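Local structure of uricase (Arthrobacter globiformis, 2YZE) at residues Gly160-Gly165 with Glu176-Ile181; Arg180-Asp185 with Thr217-Leu222; Gln224-Met229 with Met245-Lys250. The protein catalyses the oxidation of uric acid by molecular oxygen to 5-hydroxyisourate, which is processed further to (S)-allantoin. All coordinates share one frame; numbering follows the deposited sequence.

Contact 1. Residues Gly160-Gly165 with Glu176-Ile181. With NOB ((dihydroxyboranyloxy-hydroxy-boranyl)oxylithium), chain I.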
loop_
_atom_site.group_PDB
_atom_site.type_symbol
_atom_site.label_atom_id
_atom_site.label_comp_id
_atom_site.label_asym_id
_atom_site.label_seq_id
_atom_site.Cartn_x
_atom_site.Cartn_y
_atom_site.Cartn_z
ATOM N N GLY A 160 2.785 17.041 -27.458
ATOM C CA GLY A 160 2.465 18.408 -27.081
ATOM C C GLY A 160 3.145 18.780 -25.775
ATOM O O GLY A 160 2.600 19.515 -24.939
ATOM N N SER A 161 4.341 18.240 -25.589
ATOM C CA SER A 161 5.140 18.508 -24.409
ATOM C C SER A 161 6.603 18.504 -24.825
ATOM O O SER A 161 7.059 17.596 -25.516
ATOM C CB SER A 161 4.901 17.441 -23.342
ATOM O OG SER A 161 5.814 17.594 -22.269
ATOM N N GLU A 162 7.327 19.536 -24.408
ATOM C CA GLU A 162 8.741 19.672 -24.729
ATOM C C GLU A 162 9.515 20.021 -23.471
ATOM O O GLU A 162 8.934 20.372 -22.439
ATOM C CB GLU A 162 8.955 20.808 -25.733
ATOM C CG GLU A 162 8.135 20.720 -26.988
ATOM C CD GLU A 162 8.368 21.904 -27.915
ATOM O OE1 GLU A 162 9.537 22.316 -28.081
ATOM O OE2 GLU A 162 7.386 22.416 -28.487
ATOM N N PHE A 163 10.834 19.905 -23.563
ATOM C CA PHE A 163 11.719 20.279 -22.470
ATOM C C PHE A 163 13.111 20.479 -23.031
ATOM O O PHE A 163 13.831 19.521 -23.314
ATOM C CB PHE A 163 11.761 19.239 -21.353
ATOM C CG PHE A 163 12.435 19.746 -20.105
ATOM C CD1 PHE A 163 11.990 20.918 -19.492
ATOM C CD2 PHE A 163 13.534 19.090 -19.566
ATOM C CE1 PHE A 163 12.639 21.433 -18.356
ATOM C CE2 PHE A 163 14.187 19.593 -18.438
ATOM C CZ PHE A 163 13.735 20.771 -17.833
ATOM N N HIS A 164 13.471 21.744 -23.198
ATOM C CA HIS A 164 14.764 22.115 -23.740
ATOM C C HIS A 164 15.166 23.479 -23.200
ATOM O O HIS A 164 14.370 24.161 -22.549
ATOM C CB HIS A 164 14.683 22.140 -25.272
ATOM C CG HIS A 164 13.496 22.885 -25.802
ATOM N ND1 HIS A 164 13.397 24.261 -25.757
ATOM C CD2 HIS A 164 12.348 22.445 -26.369
ATOM C CE1 HIS A 164 12.240 24.634 -26.275
ATOM N NE2 HIS A 164 11.584 23.550 -26.654
ATOM N N GLY A 165 16.410 23.871 -23.454
ATOM C CA GLY A 165 16.871 25.164 -22.983
ATOM C C GLY A 165 17.345 25.181 -21.543
ATOM O O GLY A 165 17.628 26.249 -20.999
ATOM N N GLU A 176 17.913 17.362 -24.858
ATOM C CA GLU A 176 16.783 18.234 -25.148
ATOM C C GLU A 176 15.781 17.465 -26.003
ATOM O O GLU A 176 16.160 16.563 -26.745
ATOM C CB GLU A 176 17.245 19.476 -25.907
ATOM C CG GLU A 176 18.098 20.429 -25.097
ATOM C CD GLU A 176 18.404 21.700 -25.862
ATOM O OE1 GLU A 176 19.223 21.649 -26.806
ATOM O OE2 GLU A 176 17.815 22.747 -25.523
ATOM N N THR A 177 14.504 17.822 -25.904
ATOM C CA THR A 177 13.484 17.148 -26.693
ATOM C C THR A 177 12.306 18.063 -26.985
ATOM O O THR A 177 11.954 18.915 -26.172
ATOM C CB THR A 177 12.963 15.882 -25.977
ATOM O OG1 THR A 177 12.052 15.194 -26.837
ATOM C CG2 THR A 177 12.244 16.245 -24.690
ATOM N N THR A 178 11.704 17.889 -28.156
ATOM C CA THR A 178 10.549 18.692 -28.536
ATOM C C THR A 178 9.285 17.835 -28.610
ATOM O O THR A 178 8.242 18.300 -29.071
ATOM C CB THR A 178 10.752 19.369 -29.897
ATOM O OG1 THR A 178 10.929 18.368 -30.906
ATOM C CG2 THR A 178 11.978 20.282 -29.857
ATOM N N ASP A 179 9.383 16.589 -28.158
ATOM C CA ASP A 179 8.234 15.674 -28.166
ATOM C C ASP A 179 8.447 14.593 -27.112
ATOM O O ASP A 179 9.300 13.718 -27.265
ATOM C CB ASP A 179 8.064 15.011 -29.543
ATOM C CG ASP A 179 6.693 14.348 -29.721
ATOM O OD1 ASP A 179 5.975 14.144 -28.714
ATOM O OD2 ASP A 179 6.330 14.019 -30.874
ATOM N N ARG A 180 7.675 14.660 -26.036
ATOM C CA ARG A 180 7.790 13.675 -24.973
ATOM C C ARG A 180 6.430 13.509 -24.322
ATOM O O ARG A 180 5.518 14.297 -24.554
ATOM C CB ARG A 180 8.788 14.140 -23.904
ATOM C CG ARG A 180 8.303 15.356 -23.108
ATOM C CD ARG A 180 9.196 15.688 -21.925
ATOM N NE ARG A 180 8.633 16.789 -21.144
ATOM C CZ ARG A 180 9.129 17.236 -19.996
ATOM N NH1 ARG A 180 10.217 16.683 -19.470
ATOM N NH2 ARG A 180 8.517 18.231 -19.358
ATOM N N ILE A 181 6.296 12.466 -23.518
ATOM C CA ILE A 181 5.058 12.231 -22.796
ATOM C C ILE A 181 5.138 13.052 -21.511
ATOM O O ILE A 181 6.205 13.184 -20.914
ATOM C CB ILE A 181 4.899 10.742 -22.415
ATOM C CG1 ILE A 181 4.420 9.940 -23.631
ATOM C CG2 ILE A 181 3.925 10.595 -21.243
ATOM C CD1 ILE A 181 4.233 8.459 -23.342
HETATM B B1 NOB I . 10.863 19.449 -15.964
HETATM B B2 NOB I . 11.853 17.071 -15.688
HETATM O OB1 NOB I . 11.546 20.278 -14.837
HETATM O OB2 NOB I . 11.140 18.095 -16.697
HETATM O OB3 NOB I . 9.523 19.841 -16.648
HETATM O OB4 NOB I . 11.265 16.358 -14.391
HETATM O OB5 NOB I . 13.389 16.849 -15.991
HETATM LI LI NOB I . 13.489 18.650 -15.136
HETATM O O HOH W 1 5.406 18.024 -28.626
HETATM O O HOH W 2 6.684 19.704 -20.951
#

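Contact 2. Residues Arg180-Asp185 with Thr217-Leu222. With NOB ((dihydroxyboranyloxy-hydroxy-boranyl)oxylithium), chain I.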
loop_
_atom_site.group_PDB
_atom_site.type_symbol
_atom_site.label_atom_id
_atom_site.label_comp_id
_atom_site.label_asym_id
_atom_site.label_seq_id
_atom_site.Cartn_x
_atom_site.Cartn_y
_atom_site.Cartn_z
ATOM N N ARG A 180 7.675 14.660 -26.036
ATOM C CA ARG A 180 7.790 13.675 -24.973
ATOM C C ARG A 180 6.430 13.509 -24.322
ATOM O O ARG A 180 5.518 14.297 -24.554
ATOM C CB ARG A 180 8.788 14.140 -23.904
ATOM C CG ARG A 180 8.303 15.356 -23.108
ATOM C CD ARG A 180 9.196 15.688 -21.925
ATOM N NE ARG A 180 8.633 16.789 -21.144
ATOM C CZ ARG A 180 9.129 17.236 -19.996
ATOM N NH1 ARG A 180 10.217 16.683 -19.470
ATOM N NH2 ARG A 180 8.517 18.231 -19.358
ATOM N N ILE A 181 6.296 12.466 -23.518
ATOM C CA ILE A 181 5.058 12.231 -22.796
ATOM C C ILE A 181 5.138 13.052 -21.511
ATOM O O ILE A 181 6.205 13.184 -20.914
ATOM C CB ILE A 181 4.899 10.742 -22.415
ATOM C CG1 ILE A 181 4.420 9.940 -23.631
ATOM C CG2 ILE A 181 3.925 10.595 -21.243
ATOM C CD1 ILE A 181 4.233 8.459 -23.342
ATOM N N LEU A 182 4.016 13.626 -21.108
ATOM C CA LEU A 182 3.956 14.389 -19.865
ATOM C C LEU A 182 2.834 13.733 -19.077
ATOM O O LEU A 182 1.669 13.848 -19.444
ATOM C CB LEU A 182 3.617 15.862 -20.134
ATOM C CG LEU A 182 3.487 16.750 -18.886
ATOM C CD1 LEU A 182 4.820 16.837 -18.162
ATOM C CD2 LEU A 182 3.022 18.137 -19.290
ATOM N N ALA A 183 3.190 13.014 -18.022
ATOM C CA ALA A 183 2.198 12.335 -17.193
ATOM C C ALA A 183 2.382 12.757 -15.741
ATOM O O ALA A 183 3.512 12.894 -15.259
ATOM C CB ALA A 183 2.356 10.824 -17.321
ATOM N N THR A 184 1.273 12.956 -15.039
ATOM C CA THR A 184 1.352 13.369 -13.649
ATOM C C THR A 184 0.105 12.954 -12.879
ATOM O O THR A 184 -0.860 12.463 -13.466
ATOM C CB THR A 184 1.541 14.915 -13.552
ATOM O OG1 THR A 184 1.761 15.291 -12.191
ATOM C CG2 THR A 184 0.313 15.647 -14.066
ATOM N N ASP A 185 0.153 13.121 -11.560
ATOM C CA ASP A 185 -0.978 12.821 -10.683
ATOM C C ASP A 185 -1.405 14.187 -10.179
ATOM O O ASP A 185 -0.652 14.848 -9.473
ATOM C CB ASP A 185 -0.564 11.973 -9.478
ATOM C CG ASP A 185 -0.207 10.553 -9.848
ATOM O OD1 ASP A 185 -0.754 10.035 -10.845
ATOM O OD2 ASP A 185 0.611 9.947 -9.122
ATOM N N THR A 217 -2.558 23.208 -22.776
ATOM C CA THR A 217 -1.331 23.994 -22.702
ATOM C C THR A 217 -0.195 23.272 -23.421
ATOM O O THR A 217 0.131 22.136 -23.080
ATOM C CB THR A 217 -0.894 24.222 -21.236
ATOM O OG1 THR A 217 -1.895 24.980 -20.549
ATOM C CG2 THR A 217 0.437 24.971 -21.181
ATOM N N HIS A 218 0.390 23.907 -24.434
ATOM C CA HIS A 218 1.524 23.292 -25.118
ATOM C C HIS A 218 2.649 23.476 -24.109
ATOM O O HIS A 218 3.200 24.569 -23.973
ATOM C CB HIS A 218 1.875 24.022 -26.414
ATOM C CG HIS A 218 3.028 23.406 -27.141
ATOM N ND1 HIS A 218 2.923 22.219 -27.831
ATOM C CD2 HIS A 218 4.328 23.778 -27.226
ATOM C CE1 HIS A 218 4.108 21.883 -28.310
ATOM N NE2 HIS A 218 4.977 22.813 -27.957
ATOM N N SER A 219 2.982 22.401 -23.407
ATOM C CA SER A 219 3.977 22.442 -22.342
ATOM C C SER A 219 5.449 22.495 -22.722
ATOM O O SER A 219 5.941 21.657 -23.476
ATOM C CB SER A 219 3.752 21.254 -21.404
ATOM O OG SER A 219 4.626 21.322 -20.297
ATOM N N LEU A 220 6.142 23.495 -22.181
ATOM C CA LEU A 220 7.574 23.665 -22.407
ATOM C C LEU A 220 8.272 23.248 -21.123
ATOM O O LEU A 220 9.495 23.174 -21.058
ATOM C CB LEU A 220 7.902 25.124 -22.725
ATOM C CG LEU A 220 7.247 25.689 -23.984
ATOM C CD1 LEU A 220 7.686 27.139 -24.190
ATOM C CD2 LEU A 220 7.646 24.835 -25.187
ATOM N N ALA A 221 7.468 22.979 -20.097
ATOM C CA ALA A 221 7.964 22.554 -18.795
ATOM C C ALA A 221 6.759 22.256 -17.906
ATOM O O ALA A 221 5.706 22.868 -18.053
ATOM C CB ALA A 221 8.809 23.646 -18.170
ATOM N N LEU A 222 6.910 21.309 -16.993
ATOM C CA LEU A 222 5.813 20.969 -16.092
ATOM C C LEU A 222 5.476 22.213 -15.272
ATOM O O LEU A 222 4.315 22.439 -14.917
ATOM C CB LEU A 222 6.219 19.837 -15.149
ATOM C CG LEU A 222 5.176 18.753 -14.849
ATOM C CD1 LEU A 222 5.531 18.094 -13.533
ATOM C CD2 LEU A 222 3.770 19.335 -14.789
HETATM B B1 NOB I . 10.863 19.449 -15.964
HETATM B B2 NOB I . 11.853 17.071 -15.688
HETATM O OB1 NOB I . 11.546 20.278 -14.837
HETATM O OB2 NOB I . 11.140 18.095 -16.697
HETATM O OB3 NOB I . 9.523 19.841 -16.648
HETATM O OB4 NOB I . 11.265 16.358 -14.391
HETATM O OB5 NOB I . 13.389 16.849 -15.991
HETATM LI LI NOB I . 13.489 18.650 -15.136
HETATM O O HOH W 2 6.684 19.704 -20.951
#

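Contact 3. Residues Gln224-Met229 with Met245-Lys250. With NOB ((dihydroxyboranyloxy-hydroxy-boranyl)oxylithium), chain I.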
loop_
_atom_site.group_PDB
_atom_site.type_symbol
_atom_site.label_atom_id
_atom_site.label_comp_id
_atom_site.label_asym_id
_atom_site.label_seq_id
_atom_site.Cartn_x
_atom_site.Cartn_y
_atom_site.Cartn_z
ATOM N N GLN A 224 5.442 25.269 -16.228
ATOM C CA GLN A 224 4.569 26.134 -17.027
ATOM C C GLN A 224 3.137 25.608 -17.050
ATOM O O GLN A 224 2.180 26.367 -16.888
ATOM C CB GLN A 224 5.082 26.231 -18.470
ATOM C CG GLN A 224 4.338 27.264 -19.325
ATOM C CD GLN A 224 4.563 27.072 -20.820
ATOM O OE1 GLN A 224 4.354 27.991 -21.617
ATOM N NE2 GLN A 224 4.977 25.871 -21.207
ATOM N N THR A 225 3.004 24.308 -17.283
ATOM C CA THR A 225 1.704 23.653 -17.313
ATOM C C THR A 225 1.000 23.869 -15.962
ATOM O O THR A 225 -0.206 24.117 -15.908
ATOM C CB THR A 225 1.875 22.132 -17.589
ATOM O OG1 THR A 225 2.315 21.947 -18.944
ATOM C CG2 THR A 225 0.559 21.369 -17.357
ATOM N N MET A 226 1.761 23.783 -14.880
ATOM C CA MET A 226 1.204 23.965 -13.545
ATOM C C MET A 226 0.764 25.405 -13.305
ATOM O O MET A 226 -0.303 25.657 -12.739
ATOM C CB MET A 226 2.230 23.552 -12.487
ATOM C CG MET A 226 1.751 23.742 -11.054
ATOM S SD MET A 226 2.888 23.042 -9.845
ATOM C CE MET A 226 4.364 24.029 -10.180
ATOM N N TYR A 227 1.592 26.352 -13.731
ATOM C CA TYR A 227 1.268 27.755 -13.556
ATOM C C TYR A 227 -0.038 28.076 -14.282
ATOM O O TYR A 227 -0.912 28.738 -13.728
ATOM C CB TYR A 227 2.409 28.627 -14.094
ATOM C CG TYR A 227 2.116 30.106 -14.032
ATOM C CD1 TYR A 227 2.288 30.827 -12.852
ATOM C CD2 TYR A 227 1.635 30.779 -15.151
ATOM C CE1 TYR A 227 1.981 32.188 -12.792
ATOM C CE2 TYR A 227 1.328 32.132 -15.102
ATOM C CZ TYR A 227 1.502 32.829 -13.923
ATOM O OH TYR A 227 1.183 34.166 -13.889
ATOM N N GLU A 228 -0.173 27.604 -15.519
ATOM C CA GLU A 228 -1.383 27.836 -16.301
ATOM C C GLU A 228 -2.609 27.189 -15.658
ATOM O O GLU A 228 -3.713 27.731 -15.725
ATOM C CB GLU A 228 -1.199 27.305 -17.724
ATOM C CG GLU A 228 -0.128 28.064 -18.503
ATOM C CD GLU A 228 -0.469 29.541 -18.681
ATOM O OE1 GLU A 228 0.466 30.348 -18.883
ATOM O OE2 GLU A 228 -1.668 29.895 -18.632
ATOM N N MET A 229 -2.423 26.026 -15.043
ATOM C CA MET A 229 -3.538 25.353 -14.374
ATOM C C MET A 229 -3.999 26.211 -13.193
ATOM O O MET A 229 -5.193 26.437 -13.009
ATOM C CB MET A 229 -3.109 23.960 -13.884
ATOM C CG MET A 229 -2.916 22.941 -15.006
ATOM S SD MET A 229 -1.954 21.485 -14.518
ATOM C CE MET A 229 -3.063 20.729 -13.313
ATOM N N MET A 245 -0.257 23.271 -5.802
ATOM C CA MET A 245 -0.201 22.024 -6.547
ATOM C C MET A 245 1.119 21.298 -6.315
ATOM O O MET A 245 2.171 21.923 -6.136
ATOM C CB MET A 245 -0.405 22.299 -8.039
ATOM C CG MET A 245 -1.815 22.763 -8.383
ATOM S SD MET A 245 -2.006 23.229 -10.118
ATOM C CE MET A 245 -1.594 24.939 -10.021
ATOM N N SER A 246 1.037 19.970 -6.310
ATOM C CA SER A 246 2.182 19.091 -6.121
ATOM C C SER A 246 2.046 18.085 -7.255
ATOM O O SER A 246 1.222 17.160 -7.188
ATOM C CB SER A 246 2.097 18.389 -4.766
ATOM O OG SER A 246 3.231 17.567 -4.546
ATOM N N LEU A 247 2.846 18.280 -8.301
ATOM C CA LEU A 247 2.776 17.436 -9.484
ATOM C C LEU A 247 4.013 16.599 -9.770
ATOM O O LEU A 247 5.087 17.134 -10.040
ATOM C CB LEU A 247 2.483 18.306 -10.712
ATOM C CG LEU A 247 1.255 19.217 -10.636
ATOM C CD1 LEU A 247 1.134 20.018 -11.915
ATOM C CD2 LEU A 247 0.005 18.374 -10.413
ATOM N N PRO A 248 3.881 15.268 -9.705
ATOM C CA PRO A 248 5.040 14.421 -9.986
ATOM C C PRO A 248 5.210 14.316 -11.497
ATOM O O PRO A 248 4.230 14.378 -12.241
ATOM C CB PRO A 248 4.648 13.085 -9.364
ATOM C CG PRO A 248 3.159 13.057 -9.568
ATOM C CD PRO A 248 2.767 14.469 -9.160
ATOM N N ASN A 249 6.446 14.203 -11.963
ATOM C CA ASN A 249 6.666 14.047 -13.392
ATOM C C ASN A 249 6.931 12.556 -13.516
ATOM O O ASN A 249 8.062 12.100 -13.333
ATOM C CB ASN A 249 7.880 14.847 -13.864
ATOM C CG ASN A 249 7.941 14.967 -15.379
ATOM O OD1 ASN A 249 7.189 14.301 -16.095
ATOM N ND2 ASN A 249 8.836 15.818 -15.877
ATOM N N LYS A 250 5.867 11.803 -13.784
ATOM C CA LYS A 250 5.938 10.353 -13.904
ATOM C C LYS A 250 6.548 10.001 -15.248
ATOM O O LYS A 250 5.881 10.006 -16.285
ATOM C CB LYS A 250 4.540 9.764 -13.754
ATOM C CG LYS A 250 3.748 10.477 -12.656
ATOM C CD LYS A 250 2.878 9.545 -11.858
ATOM C CE LYS A 250 1.846 8.862 -12.709
ATOM N NZ LYS A 250 1.091 7.901 -11.865
HETATM B B1 NOB I . 10.863 19.449 -15.964
HETATM B B2 NOB I . 11.853 17.071 -15.688
HETATM O OB1 NOB I . 11.546 20.278 -14.837
HETATM O OB2 NOB I . 11.140 18.095 -16.697
HETATM O OB3 NOB I . 9.523 19.841 -16.648
HETATM O OB4 NOB I . 11.265 16.358 -14.391
HETATM O OB5 NOB I . 13.389 16.849 -15.991
HETATM LI LI NOB I . 13.489 18.650 -15.136
#

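Contact 1. Residues Gly160-Gly165 with Glu176-Ile181
The urate pocket of uricase has one wall here, where Phe-163 and Arg-180 meet on two facing arms of the long excursion between strands 143-157 and 182-192. Phe-163 CB sits over one face of the Arg-180 guanidinium, 3.5 Å from NH1, and the ring and guanidinium planes lie within 9° of each other. Both groups then turn to the bound lithium diborate group (NOB): its bridging oxygen OB2 lies over the centre of the phenyl ring, while Arg-180 NH1 gives NOB OB2 a nearly straight hydrogen bond of 3.2 Å and NH2 a weak one to NOB OB3. Both residues are urate-binding, so the borate probably borrows the substrate's contacts.

Ser-161 helps to fix the guanidinium. Its OG, turned anti to the backbone N (chi1 172°), lies in the guanidinium plane and accepts from Arg-180 NE at 3.1 Å, and water 2 joins the same hydroxyl to Arg-180 NH2 and to Glu-162 O. The arms themselves pair as a single antiparallel bridge: Phe-163 N donates to Thr-177 O at 3.0 Å, and Thr-177 N returns a bond to Phe-163 O. Farther back along the arms, Arg-180 N donates to Ser-161 O.

At the other end, Glu-176 OE2 takes the Gly-165 N-H on its anti lone pair at 2.7 Å. Glu-162 lays CG against Thr-178 O, and its OE1 receives His-164 NE2 at 2.8 Å from above the carboxylate plane; OE2 goes to His-218. Asn-61 of the second subunit packs on Phe-163 and donates to His-164 O.

Contact 2. Residues Arg180-Asp185 with Thr217-Leu222
Leu-222 and Leu-182 bury the most surface here, and they meet through Leu-182 CD1, which rests 3.8 Å from Leu-222 CG. The two side chains run at a slant to one another. In Leu-182, chi1 near 180° (178°) sets the branch point opposite the amide nitrogen, and this carries its two methyls away from strand 182-192 to the loop and the first residue of helix 222-236. CD1 takes Leu-222, while CD2 lies against Ser-219, 3.7 Å from OG. The leucine thus fills the corner between the two residues, and no hydrogen bond ties 180-185 directly to 217-222.

Ser-219 presents a polar atom to that methyl, but the hydroxyl has partners of its own: OG is hydrogen-bonded to Thr-225 OG1 on the following helix and, at 2.7 Å, to water 2, the water that also holds the Arg-180 guanidinium. That water therefore bridges the two segments where they share no direct polar bond.

Leu-222 also brings its backbone to the ligand. Ala-221 is the N-cap residue of helix 222-236, and Leu-222 N, in the first turn, points its hydrogen at borate OB3 in an almost straight bond of 3.0 Å (176°). Arg-180 NH2 stands 4.2 Å from Leu-222 N, and both donate to OB3, the arginine only weakly. A helix N-terminus beside a guanidinium would be expected to favour an anionic or electron-rich ligand atom.

Around this corner, strand 182-192 lies between strands 143-157 and 240-254. The loop 217-221 joins helix 199-216 to helix 222-236, whose Thr-225 also touches Leu-182, and Asn-61 of the second subunit packs on Ala-221.

Contact 3. Residues Gln224-Met229 with Met245-Lys250
Met-226 makes the first touch from helix 224-229 to strand 245-249, its CB 3.7 Å from Leu-247 CD1. Its chi1 of 178° swings CG away from the backbone N, out toward the strand, where the side chain lies head to tail alongside Met-245: CG is 3.7 Å from Met-245 CE, and SD reaches back to Met-245 CB at 3.8 Å. Cut back to an alanine here, the residue would keep CB by Leu-247, but losing CG and SD is likely to open a gap beside Met-245 and leave its terminal methyl freer to turn.

One turn on, Met-229 meets Met-245 from a different direction. Its CB packs 4.0 Å from Met-245 SD, and its own sulfur approaches Leu-247 CD1 at 4.3 Å. Met-245 thus touches both helix methionines, in an apolar interface.

Further along the strand, urate-binding Asn-249 gives borate OB4 a weak hydrogen bond from ND2 at 2.9 Å. The axes of segments 224-229 and 245-249 come within 10.1 Å and run roughly antiparallel, at 148°. The helix lies against the sheet: Met-226 reaches strand 276-285, Met-245 and Leu-247 touch strand 182-192, and Met-229 packs against helix 199-216.

All three contacts reach the same borate in the urate site. Contacts 1 and 2, about 8 Å apart between centres, share Arg-180 and water 2; Glu-162 N lies 2.7 Å from Ser-219 O, a probable hydrogen bond joining the pocket wall to the loop before helix 222-236. Contacts 2 and 3 are also about 8 Å between centres, and their strands, 182-192 and 240-254, are sheet neighbours: Thr-184 OG1 is 2.6 Å from Pro-248 O, and Ala-183 O 3.0 Å from Lys-250 N. Contacts 1 and 3, about 15 Å between centres, meet where Arg-180 NH1 passes 3.9 Å from Asn-249 ND2. Thr-67 of the second subunit also binds the borate, so the pocket spans two chains.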